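Inosine-uridine nucleoside N-ribohydrolase (Xanthomonas oryzae pv. oryzae, PDB 4KL0) binds calcium and probably hydrolyses the N-glycosidic bond of nucleosides, although its own activity is not established. Local coordinates at residues D41-L52 with N315-L326; A260-I268 with L276-F285. All coordinates share one frame; numbering follows the deposited sequence.

Interaction 1 of 2, residues D41-L52 with N315-L326; sequences DDVVTYTIAKQL and NLYDPLTLLAAL. With CA (calcium ion), chain B.
Asp42 and Asp318 meet at a calcium ion held between the N-terminal turns of helices 41-52 and 317-325. Asp42 grips the metal with both oxygens, OD2 at 2.5 Å and OD1 at 2.8 Å from the calcium, whereas Asp318 gives OD2 alone; the two carboxylate planes stand 79° apart. Three waters, Asp35 and the carbonyl of Ile151 complete the shell. Of these waters, water 1 also donates to Asp318 OD1, and Thr34, outside the shell, hydrogen-bonds to Asp42 OD1.

Hydrogen bonds join Asp41 to the other helix start. Its OD2 takes the N-H of Asp318 almost straight, at 3.1 Å and 169°, on the anti lone pair, and that of Tyr317 by a weak, bent bond. The same oxygen lies at the edge of the Tyr317 ring, near its plane. Thr45 OG1 turns back to its own helix, donating to Asp41 O.

Farther along the helices from the metal the packing is apolar, and the helices cross at -38°. Pro319 is a knob among Asp41, Val44, Thr45 and Ile48, its CG 3.6 Å from Val44 CG1. One turn on, Leu322 fills the next hole, between Thr45, Ile48, Ala49 and Leu52; with CG anti to the backbone N, it lays CD2 against Ala49 CB. Leu52 CD1 ends the row, 3.7 Å from Leu326 CD1.

The calcium probably balances Asp42 and Asp318, while Asp41 is met by N-H groups starting helix 317-325. Aspartates and a backbone carbonyl round one calcium are consistent with the metal site of nucleoside hydrolases.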
loop_
_atom_site.group_PDB
_atom_site.type_symbol
_atom_site.label_atom_id
_atom_site.label_comp_id
_atom_site.label_asym_id
_atom_site.label_seq_id
_atom_site.Cartn_x
_atom_site.Cartn_y
_atom_site.Cartn_z
ATOM N N ASP A 41 6.396 -2.966 0.812
ATOM C CA ASP A 41 5.139 -2.705 0.077
ATOM C C ASP A 41 4.774 -1.243 -0.054
ATOM O O ASP A 41 4.380 -0.791 -1.133
ATOM C CB ASP A 41 4.014 -3.323 0.849
ATOM C CG ASP A 41 3.842 -4.724 0.528
ATOM O OD1 ASP A 41 4.673 -5.561 1.012
ATOM O OD2 ASP A 41 2.836 -4.990 -0.171
ATOM N N ASP A 42 4.802 -0.502 1.061
ATOM C CA ASP A 42 4.350 0.878 0.987
ATOM C C ASP A 42 5.240 1.686 0.078
ATOM O O ASP A 42 4.746 2.551 -0.671
ATOM C CB ASP A 42 4.251 1.494 2.406
ATOM C CG ASP A 42 3.295 0.715 3.308
ATOM O OD1 ASP A 42 2.221 1.266 3.572
ATOM O OD2 ASP A 42 3.631 -0.454 3.736
ATOM N N VAL A 43 6.558 1.447 0.162
ATOM C CA VAL A 43 7.465 2.240 -0.674
ATOM C C VAL A 43 7.384 1.876 -2.148
ATOM O O VAL A 43 7.508 2.773 -2.988
ATOM C CB VAL A 43 8.883 2.187 -0.115
ATOM C CG1 VAL A 43 9.891 2.826 -1.120
ATOM C CG2 VAL A 43 8.869 2.964 1.233
ATOM N N VAL A 44 7.098 0.604 -2.476
ATOM C CA VAL A 44 6.787 0.279 -3.866
ATOM C C VAL A 44 5.542 1.057 -4.306
ATOM O O VAL A 44 5.495 1.584 -5.446
ATOM C CB VAL A 44 6.547 -1.249 -4.072
ATOM C CG1 VAL A 44 6.282 -1.503 -5.591
ATOM C CG2 VAL A 44 7.810 -2.025 -3.597
ATOM N N THR A 45 4.567 1.205 -3.393
ATOM C CA THR A 45 3.355 1.947 -3.751
ATOM C C THR A 45 3.688 3.416 -4.022
ATOM O O THR A 45 3.136 4.017 -4.963
ATOM C CB THR A 45 2.319 1.862 -2.602
ATOM O OG1 THR A 45 2.140 0.498 -2.261
ATOM C CG2 THR A 45 0.983 2.470 -3.025
ATOM N N TYR A 46 4.566 4.036 -3.215
ATOM C CA TYR A 46 4.916 5.436 -3.431
ATOM C C TYR A 46 5.585 5.553 -4.807
ATOM O O TYR A 46 5.369 6.536 -5.558
ATOM C CB TYR A 46 5.923 5.950 -2.386
ATOM C CG TYR A 46 5.521 5.811 -0.939
ATOM C CD1 TYR A 46 4.191 5.604 -0.569
ATOM C CD2 TYR A 46 6.455 5.874 0.057
ATOM C CE1 TYR A 46 3.830 5.427 0.775
ATOM C CE2 TYR A 46 6.119 5.737 1.379
ATOM C CZ TYR A 46 4.809 5.511 1.749
ATOM O OH TYR A 46 4.545 5.320 3.076
ATOM N N THR A 47 6.428 4.544 -5.126
ATOM C CA THR A 47 7.171 4.538 -6.409
ATOM C C THR A 47 6.232 4.438 -7.621
ATOM O O THR A 47 6.312 5.268 -8.531
ATOM C CB THR A 47 8.193 3.424 -6.434
ATOM O OG1 THR A 47 9.080 3.614 -5.329
ATOM C CG2 THR A 47 9.045 3.451 -7.704
ATOM N N ILE A 48 5.322 3.460 -7.622
ATOM C CA ILE A 48 4.351 3.485 -8.711
ATOM C C ILE A 48 3.429 4.689 -8.720
ATOM O O ILE A 48 3.020 5.104 -9.798
ATOM C CB ILE A 48 3.542 2.229 -8.871
ATOM C CG1 ILE A 48 2.576 2.012 -7.724
ATOM C CG2 ILE A 48 4.491 0.977 -9.002
ATOM C CD1 ILE A 48 1.491 0.979 -8.048
ATOM N N ALA A 49 3.113 5.265 -7.554
ATOM C CA ALA A 49 2.315 6.497 -7.518
ATOM C C ALA A 49 3.046 7.630 -8.223
ATOM O O ALA A 49 2.389 8.467 -8.843
ATOM C CB ALA A 49 1.958 6.911 -6.103
ATOM N N LYS A 50 4.371 7.697 -8.106
ATOM C CA LYS A 50 5.100 8.750 -8.826
ATOM C C LYS A 50 4.821 8.704 -10.310
ATOM O O LYS A 50 4.549 9.761 -10.904
ATOM C CB LYS A 50 6.609 8.641 -8.590
ATOM C CG LYS A 50 7.464 9.382 -9.579
ATOM C CD LYS A 50 7.194 10.873 -9.549
ATOM C CE LYS A 50 8.054 11.514 -10.662
ATOM N NZ LYS A 50 9.455 10.919 -10.684
ATOM N N GLN A 51 4.838 7.509 -10.909
ATOM C CA GLN A 51 4.604 7.412 -12.338
ATOM C C GLN A 51 3.140 7.686 -12.652
ATOM O O GLN A 51 2.808 8.314 -13.663
ATOM C CB GLN A 51 5.002 6.038 -12.885
ATOM C CG GLN A 51 4.879 5.982 -14.401
ATOM C CD GLN A 51 5.788 6.927 -15.122
ATOM O OE1 GLN A 51 6.844 7.375 -14.607
ATOM N NE2 GLN A 51 5.385 7.250 -16.340
ATOM N N LEU A 52 2.235 7.199 -11.807
ATOM C CA LEU A 52 0.836 7.473 -12.044
ATOM C C LEU A 52 0.545 8.965 -11.953
ATOM O O LEU A 52 -0.334 9.454 -12.664
ATOM C CB LEU A 52 -0.044 6.645 -11.096
ATOM C CG LEU A 52 0.016 5.168 -11.434
ATOM C CD1 LEU A 52 -0.450 4.383 -10.177
ATOM C CD2 LEU A 52 -0.831 4.765 -12.688
ATOM N N ASN A 315 5.052 -11.102 -2.970
ATOM C CA ASN A 315 3.762 -10.395 -3.023
ATOM C C ASN A 315 3.840 -8.858 -2.952
ATOM O O ASN A 315 4.676 -8.319 -2.183
ATOM C CB ASN A 315 2.886 -10.913 -1.900
ATOM C CG ASN A 315 2.593 -12.382 -2.053
ATOM O OD1 ASN A 315 2.472 -12.897 -3.183
ATOM N ND2 ASN A 315 2.448 -13.074 -0.924
ATOM N N LEU A 316 3.041 -8.173 -3.774
ATOM C CA LEU A 316 2.930 -6.685 -3.725
ATOM C C LEU A 316 1.498 -6.243 -3.335
ATOM O O LEU A 316 0.699 -5.763 -4.157
ATOM C CB LEU A 316 3.335 -6.038 -5.075
ATOM C CG LEU A 316 4.823 -6.162 -5.404
ATOM C CD1 LEU A 316 5.195 -5.600 -6.824
ATOM C CD2 LEU A 316 5.677 -5.563 -4.241
ATOM N N TYR A 317 1.166 -6.325 -2.056
ATOM C CA TYR A 317 -0.211 -6.110 -1.673
ATOM C C TYR A 317 -0.625 -4.669 -1.841
ATOM O O TYR A 317 -1.665 -4.360 -2.383
ATOM C CB TYR A 317 -0.407 -6.448 -0.179
ATOM C CG TYR A 317 0.115 -7.810 0.221
ATOM C CD1 TYR A 317 -0.651 -8.943 0.019
ATOM C CD2 TYR A 317 1.365 -7.936 0.823
ATOM C CE1 TYR A 317 -0.175 -10.207 0.395
ATOM C CE2 TYR A 317 1.864 -9.184 1.193
ATOM C CZ TYR A 317 1.085 -10.303 0.974
ATOM O OH TYR A 317 1.568 -11.552 1.362
ATOM N N ASP A 318 0.217 -3.776 -1.365
ATOM C CA ASP A 318 -0.179 -2.386 -1.373
ATOM C C ASP A 318 -0.173 -1.744 -2.781
ATOM O O ASP A 318 -1.071 -0.933 -3.104
ATOM C CB ASP A 318 0.705 -1.596 -0.401
ATOM C CG ASP A 318 0.457 -1.973 1.040
ATOM O OD1 ASP A 318 -0.525 -2.672 1.353
ATOM O OD2 ASP A 318 1.221 -1.545 1.932
ATOM N N PRO A 319 0.808 -2.070 -3.627
ATOM C CA PRO A 319 0.750 -1.499 -4.974
ATOM C C PRO A 319 -0.481 -1.969 -5.706
ATOM O O PRO A 319 -1.080 -1.165 -6.418
ATOM C CB PRO A 319 1.975 -2.119 -5.635
ATOM C CG PRO A 319 2.949 -2.203 -4.528
ATOM C CD PRO A 319 2.131 -2.664 -3.335
ATOM N N LEU A 320 -0.875 -3.224 -5.531
ATOM C CA LEU A 320 -2.084 -3.674 -6.184
ATOM C C LEU A 320 -3.307 -2.936 -5.667
ATOM O O LEU A 320 -4.264 -2.722 -6.407
ATOM C CB LEU A 320 -2.272 -5.179 -5.985
ATOM C CG LEU A 320 -1.288 -5.977 -6.842
ATOM C CD1 LEU A 320 -1.249 -7.465 -6.345
ATOM C CD2 LEU A 320 -1.710 -5.958 -8.319
ATOM N N THR A 321 -3.324 -2.594 -4.385
ATOM C CA THR A 321 -4.458 -1.842 -3.804
ATOM C C THR A 321 -4.599 -0.487 -4.489
ATOM O O THR A 321 -5.699 -0.075 -4.835
ATOM C CB THR A 321 -4.253 -1.691 -2.282
ATOM O OG1 THR A 321 -4.171 -3.014 -1.734
ATOM C CG2 THR A 321 -5.394 -0.965 -1.625
ATOM N N LEU A 322 -3.464 0.185 -4.673
ATOM C CA LEU A 322 -3.477 1.434 -5.407
ATOM C C LEU A 322 -3.974 1.256 -6.854
ATOM O O LEU A 322 -4.833 2.070 -7.310
ATOM C CB LEU A 322 -2.083 2.096 -5.350
ATOM C CG LEU A 322 -2.047 3.406 -6.179
ATOM C CD1 LEU A 322 -2.990 4.413 -5.558
ATOM C CD2 LEU A 322 -0.652 3.978 -6.202
ATOM N N LEU A 323 -3.521 0.213 -7.528
ATOM C CA LEU A 323 -3.983 -0.059 -8.889
ATOM C C LEU A 323 -5.488 -0.305 -8.859
ATOM O O LEU A 323 -6.223 0.129 -9.764
ATOM C CB LEU A 323 -3.225 -1.220 -9.525
ATOM C CG LEU A 323 -1.716 -0.974 -9.765
ATOM C CD1 LEU A 323 -1.112 -2.134 -10.549
ATOM C CD2 LEU A 323 -1.471 0.312 -10.569
ATOM N N ALA A 324 -5.965 -0.955 -7.801
ATOM C CA ALA A 324 -7.411 -1.201 -7.692
ATOM C C ALA A 324 -8.242 0.047 -7.407
ATOM O O ALA A 324 -9.474 0.034 -7.631
ATOM C CB ALA A 324 -7.669 -2.333 -6.623
ATOM N N ALA A 325 -7.604 1.132 -6.913
ATOM C CA ALA A 325 -8.258 2.346 -6.493
ATOM C C ALA A 325 -8.513 3.319 -7.623
ATOM O O ALA A 325 -9.305 4.259 -7.438
ATOM C CB ALA A 325 -7.374 3.070 -5.426
ATOM N N LEU A 326 -7.777 3.161 -8.725
ATOM C CA LEU A 326 -7.897 4.091 -9.873
ATOM C C LEU A 326 -8.668 3.376 -10.988
ATOM O O LEU A 326 -8.322 2.247 -11.367
ATOM C CB LEU A 326 -6.503 4.465 -10.401
ATOM C CG LEU A 326 -5.477 4.987 -9.390
ATOM C CD1 LEU A 326 -4.069 5.116 -9.988
ATOM C CD2 LEU A 326 -5.887 6.314 -8.753
HETATM CA CA CA B . 1.361 -1.317 4.300
HETATM O O HOH W 1 -0.378 -3.315 3.796
HETATM O O HOH W 2 2.660 -3.432 4.155
HETATM O O HOH W 3 0.698 -2.617 6.447
#

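Interaction 2 of 2, residues A260-I268 with L276-F285; sequences ALKGLWEGI and LDTAWFFRTF
Phe281 presents one ring face to the indole edge of Trp265, whose CE3 sits over the centre of the phenyl ring, 3.7 Å above its plane. The pair is T-shaped, with the six-membered ring of Trp265 and the Phe281 ring 5.1 Å apart between centroids and their planes at 70°. Phe285 CD2 covers the opposite face of Phe281 from within the same helix. Ile268 CD1 and Leu264 CG lie at the rim of the ring, near its plane, while Leu261 comes in obliquely at CE2 and CZ. Phe281 is therefore a knob in a hole of four residues, Leu261, Leu264, Trp265 and Ile268; its CG, anti to the backbone N, carries the ring toward helix 260-268.

The motif is an antiparallel helical hairpin: helix 260-268 runs into a short connection and helix 278-285 returns at 150° to it, the axes 10.2 Å apart at closest approach, a wide spacing taken up by aromatic rings and the leucine and isoleucine side chains between them. Asp277 caps the returning helix, its OD1 accepting from Trp280 N at 2.8 Å.

At the hairpin's open end, Leu261 CD1 makes a CH-pi contact with Phe285, 3.7 Å from the ring centroid and 13° off the normal, and Thr284 CG2 backs the other face. Leu264 CD2 reaches Phe285 obliquely and also meets the indole edge of Trp280. Near the connection, Ile268 divides its branches: CD1 touches the edge of Trp280 at CZ3, and CG2 packs 3.3 Å from the backbone C of Asp277. On the flank, Trp265 CZ3 meets the edge of Phe282; Ile307 touches both residues, and Leu302 O accepts from Trp265 NE1.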
loop_
_atom_site.group_PDB
_atom_site.type_symbol
_atom_site.label_atom_id
_atom_site.label_comp_id
_atom_site.label_asym_id
_atom_site.label_seq_id
_atom_site.Cartn_x
_atom_site.Cartn_y
_atom_site.Cartn_z
ATOM N N ALA A 260 15.049 -8.891 4.192
ATOM C CA ALA A 260 13.898 -9.505 4.864
ATOM C C ALA A 260 13.810 -11.003 4.553
ATOM O O ALA A 260 13.577 -11.874 5.446
ATOM C CB ALA A 260 12.577 -8.792 4.433
ATOM N N LEU A 261 14.015 -11.355 3.292
ATOM C CA LEU A 261 13.857 -12.728 2.891
ATOM C C LEU A 261 15.036 -13.594 3.427
ATOM O O LEU A 261 14.842 -14.759 3.834
ATOM C CB LEU A 261 13.762 -12.809 1.391
ATOM C CG LEU A 261 13.177 -14.152 1.032
ATOM C CD1 LEU A 261 11.733 -14.306 1.597
ATOM C CD2 LEU A 261 13.215 -14.321 -0.483
ATOM N N LYS A 262 16.210 -12.970 3.428
ATOM C CA LYS A 262 17.423 -13.609 3.965
ATOM C C LYS A 262 17.194 -13.928 5.435
ATOM O O LYS A 262 17.445 -15.057 5.897
ATOM C CB LYS A 262 18.614 -12.663 3.810
ATOM C CG LYS A 262 19.932 -13.135 4.459
ATOM C CD LYS A 262 21.091 -12.162 4.084
ATOM C CE LYS A 262 22.424 -12.664 4.673
ATOM N NZ LYS A 262 23.358 -11.577 5.170
ATOM N N GLY A 263 16.685 -12.945 6.169
ATOM C CA GLY A 263 16.432 -13.148 7.594
ATOM C C GLY A 263 15.407 -14.254 7.819
ATOM O O GLY A 263 15.528 -15.069 8.759
ATOM N N LEU A 264 14.387 -14.327 6.975
ATOM C CA LEU A 264 13.354 -15.370 7.129
ATOM C C LEU A 264 13.926 -16.786 6.818
ATOM O O LEU A 264 13.753 -17.782 7.555
ATOM C CB LEU A 264 12.126 -14.967 6.272
ATOM C CG LEU A 264 10.980 -15.952 6.083
ATOM C CD1 LEU A 264 10.378 -16.246 7.487
ATOM C CD2 LEU A 264 9.898 -15.460 5.118
ATOM N N TRP A 265 14.706 -16.846 5.753
ATOM C CA TRP A 265 15.398 -18.085 5.392
ATOM C C TRP A 265 16.335 -18.603 6.493
ATOM O O TRP A 265 16.260 -19.783 6.869
ATOM C CB TRP A 265 16.224 -17.811 4.126
ATOM C CG TRP A 265 17.097 -18.973 3.838
ATOM C CD1 TRP A 265 18.436 -19.049 4.030
ATOM C CD2 TRP A 265 16.673 -20.254 3.400
ATOM N NE1 TRP A 265 18.886 -20.303 3.722
ATOM C CE2 TRP A 265 17.835 -21.066 3.306
ATOM C CE3 TRP A 265 15.444 -20.797 3.039
ATOM C CZ2 TRP A 265 17.791 -22.378 2.888
ATOM C CZ3 TRP A 265 15.387 -22.119 2.621
ATOM C CH2 TRP A 265 16.573 -22.910 2.553
ATOM N N GLU A 266 17.165 -17.718 7.046
ATOM C CA GLU A 266 18.175 -18.106 8.057
ATOM C C GLU A 266 17.465 -18.569 9.320
ATOM O O GLU A 266 17.893 -19.538 9.978
ATOM C CB GLU A 266 19.130 -16.945 8.344
ATOM C CG GLU A 266 20.020 -16.670 7.107
ATOM C CD GLU A 266 21.023 -15.532 7.250
ATOM O OE1 GLU A 266 20.943 -14.705 8.207
ATOM O OE2 GLU A 266 21.919 -15.483 6.367
ATOM N N GLY A 267 16.338 -17.925 9.606
ATOM C CA GLY A 267 15.608 -18.165 10.857
ATOM C C GLY A 267 14.988 -19.544 10.800
ATOM O O GLY A 267 15.029 -20.300 11.785
ATOM N N ILE A 268 14.431 -19.879 9.641
ATOM C CA ILE A 268 13.784 -21.162 9.381
ATOM C C ILE A 268 14.851 -22.254 9.378
ATOM O O ILE A 268 14.669 -23.302 9.999
ATOM C CB ILE A 268 13.041 -21.171 8.054
ATOM C CG1 ILE A 268 11.755 -20.339 8.160
ATOM C CG2 ILE A 268 12.692 -22.620 7.628
ATOM C CD1 ILE A 268 11.096 -20.089 6.798
ATOM N N LEU A 276 7.213 -22.730 11.100
ATOM C CA LEU A 276 7.626 -22.619 9.685
ATOM C C LEU A 276 8.774 -23.563 9.419
ATOM O O LEU A 276 9.554 -23.859 10.317
ATOM C CB LEU A 276 8.053 -21.182 9.311
ATOM C CG LEU A 276 7.042 -20.079 9.644
ATOM C CD1 LEU A 276 7.506 -18.751 9.008
ATOM C CD2 LEU A 276 5.674 -20.442 9.157
ATOM N N ASP A 277 8.856 -24.080 8.203
ATOM C CA ASP A 277 9.973 -24.959 7.879
ATOM C C ASP A 277 10.426 -24.766 6.437
ATOM O O ASP A 277 9.825 -23.980 5.703
ATOM C CB ASP A 277 9.623 -26.423 8.143
ATOM C CG ASP A 277 8.332 -26.851 7.473
ATOM O OD1 ASP A 277 7.941 -26.262 6.439
ATOM O OD2 ASP A 277 7.665 -27.784 7.990
ATOM N N THR A 278 11.486 -25.465 6.053
ATOM C CA THR A 278 12.066 -25.269 4.715
ATOM C C THR A 278 11.017 -25.524 3.641
ATOM O O THR A 278 10.990 -24.834 2.594
ATOM C CB THR A 278 13.295 -26.165 4.509
ATOM O OG1 THR A 278 14.335 -25.803 5.434
ATOM C CG2 THR A 278 13.817 -26.025 3.057
ATOM N N ALA A 279 10.148 -26.502 3.886
ATOM C CA ALA A 279 9.048 -26.829 2.985
ATOM C C ALA A 279 8.052 -25.692 2.848
ATOM O O ALA A 279 7.468 -25.465 1.768
ATOM C CB ALA A 279 8.323 -28.067 3.481
ATOM N N TRP A 280 7.839 -24.965 3.929
ATOM C CA TRP A 280 6.895 -23.876 3.835
ATOM C C TRP A 280 7.545 -22.765 3.001
ATOM O O TRP A 280 6.871 -22.096 2.218
ATOM C CB TRP A 280 6.559 -23.343 5.205
ATOM C CG TRP A 280 5.858 -22.059 5.131
ATOM C CD1 TRP A 280 4.522 -21.871 5.019
ATOM C CD2 TRP A 280 6.455 -20.750 5.130
ATOM N NE1 TRP A 280 4.230 -20.537 4.994
ATOM C CE2 TRP A 280 5.399 -19.819 5.054
ATOM C CE3 TRP A 280 7.771 -20.282 5.208
ATOM C CZ2 TRP A 280 5.612 -18.427 5.029
ATOM C CZ3 TRP A 280 7.991 -18.910 5.213
ATOM C CH2 TRP A 280 6.908 -17.991 5.123
ATOM N N PHE A 281 8.848 -22.611 3.152
ATOM C CA PHE A 281 9.555 -21.545 2.439
ATOM C C PHE A 281 9.568 -21.808 0.915
ATOM O O PHE A 281 9.194 -20.924 0.118
ATOM C CB PHE A 281 10.967 -21.372 2.954
ATOM C CG PHE A 281 11.681 -20.201 2.343
ATOM C CD1 PHE A 281 12.247 -20.290 1.070
ATOM C CD2 PHE A 281 11.824 -19.016 3.054
ATOM C CE1 PHE A 281 12.894 -19.200 0.488
ATOM C CE2 PHE A 281 12.488 -17.927 2.468
ATOM C CZ PHE A 281 13.039 -18.039 1.182
ATOM N N PHE A 282 10.012 -23.000 0.507
ATOM C CA PHE A 282 9.928 -23.356 -0.925
ATOM C C PHE A 282 8.481 -23.257 -1.507
ATOM O O PHE A 282 8.262 -22.763 -2.634
ATOM C CB PHE A 282 10.614 -24.720 -1.191
ATOM C CG PHE A 282 12.108 -24.609 -1.374
ATOM C CD1 PHE A 282 12.689 -24.779 -2.636
ATOM C CD2 PHE A 282 12.917 -24.268 -0.327
ATOM C CE1 PHE A 282 14.062 -24.618 -2.822
ATOM C CE2 PHE A 282 14.288 -24.112 -0.490
ATOM C CZ PHE A 282 14.875 -24.294 -1.739
ATOM N N ARG A 283 7.485 -23.668 -0.739
ATOM C CA ARG A 283 6.096 -23.636 -1.202
ATOM C C ARG A 283 5.524 -22.207 -1.245
ATOM O O ARG A 283 4.529 -21.903 -1.938
ATOM C CB ARG A 283 5.253 -24.539 -0.297
ATOM C CG ARG A 283 3.759 -24.391 -0.411
ATOM C CD ARG A 283 3.058 -25.427 0.470
ATOM N NE ARG A 283 2.832 -25.018 1.865
ATOM C CZ ARG A 283 3.411 -25.591 2.928
ATOM N NH1 ARG A 283 4.280 -26.576 2.772
ATOM N NH2 ARG A 283 3.128 -25.176 4.155
ATOM N N THR A 284 6.157 -21.315 -0.502
ATOM C CA THR A 284 5.662 -19.965 -0.444
ATOM C C THR A 284 6.355 -19.093 -1.484
ATOM O O THR A 284 5.686 -18.237 -2.095
ATOM C CB THR A 284 5.877 -19.359 0.927
ATOM O OG1 THR A 284 5.044 -20.035 1.875
ATOM C CG2 THR A 284 5.482 -17.885 0.928
ATOM N N PHE A 285 7.655 -19.291 -1.651
ATOM C CA PHE A 285 8.489 -18.388 -2.469
ATOM C C PHE A 285 9.037 -18.985 -3.751
ATOM O O PHE A 285 9.563 -18.263 -4.620
ATOM C CB PHE A 285 9.649 -17.817 -1.645
ATOM C CG PHE A 285 9.192 -17.016 -0.460
ATOM C CD1 PHE A 285 8.668 -15.726 -0.608
ATOM C CD2 PHE A 285 9.225 -17.582 0.819
ATOM C CE1 PHE A 285 8.231 -15.012 0.484
ATOM C CE2 PHE A 285 8.772 -16.871 1.912
ATOM C CZ PHE A 285 8.294 -15.573 1.743
#

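In the fold
From the N terminus, the chain passes through strand 28-34 of the central sheet into helix 41-54, the first half of interaction 1. It then builds most of the sheet, up to strand 221-224, before entering helix 248-269. Interaction 2 closes there over a connection of seven residues, a local hairpin on the periphery, its centre about 23 Å from the centre of the chain. After a disordered stretch and helix 304-307, helix 317-325 closes interaction 1, a long-range loop that encloses the hairpin whole. The two contacts do not touch, their centres lying about 25 Å apart. Interaction 1 ties early and late helices together at the calcium site; interaction 2 joins neighbouring outer helices away from it.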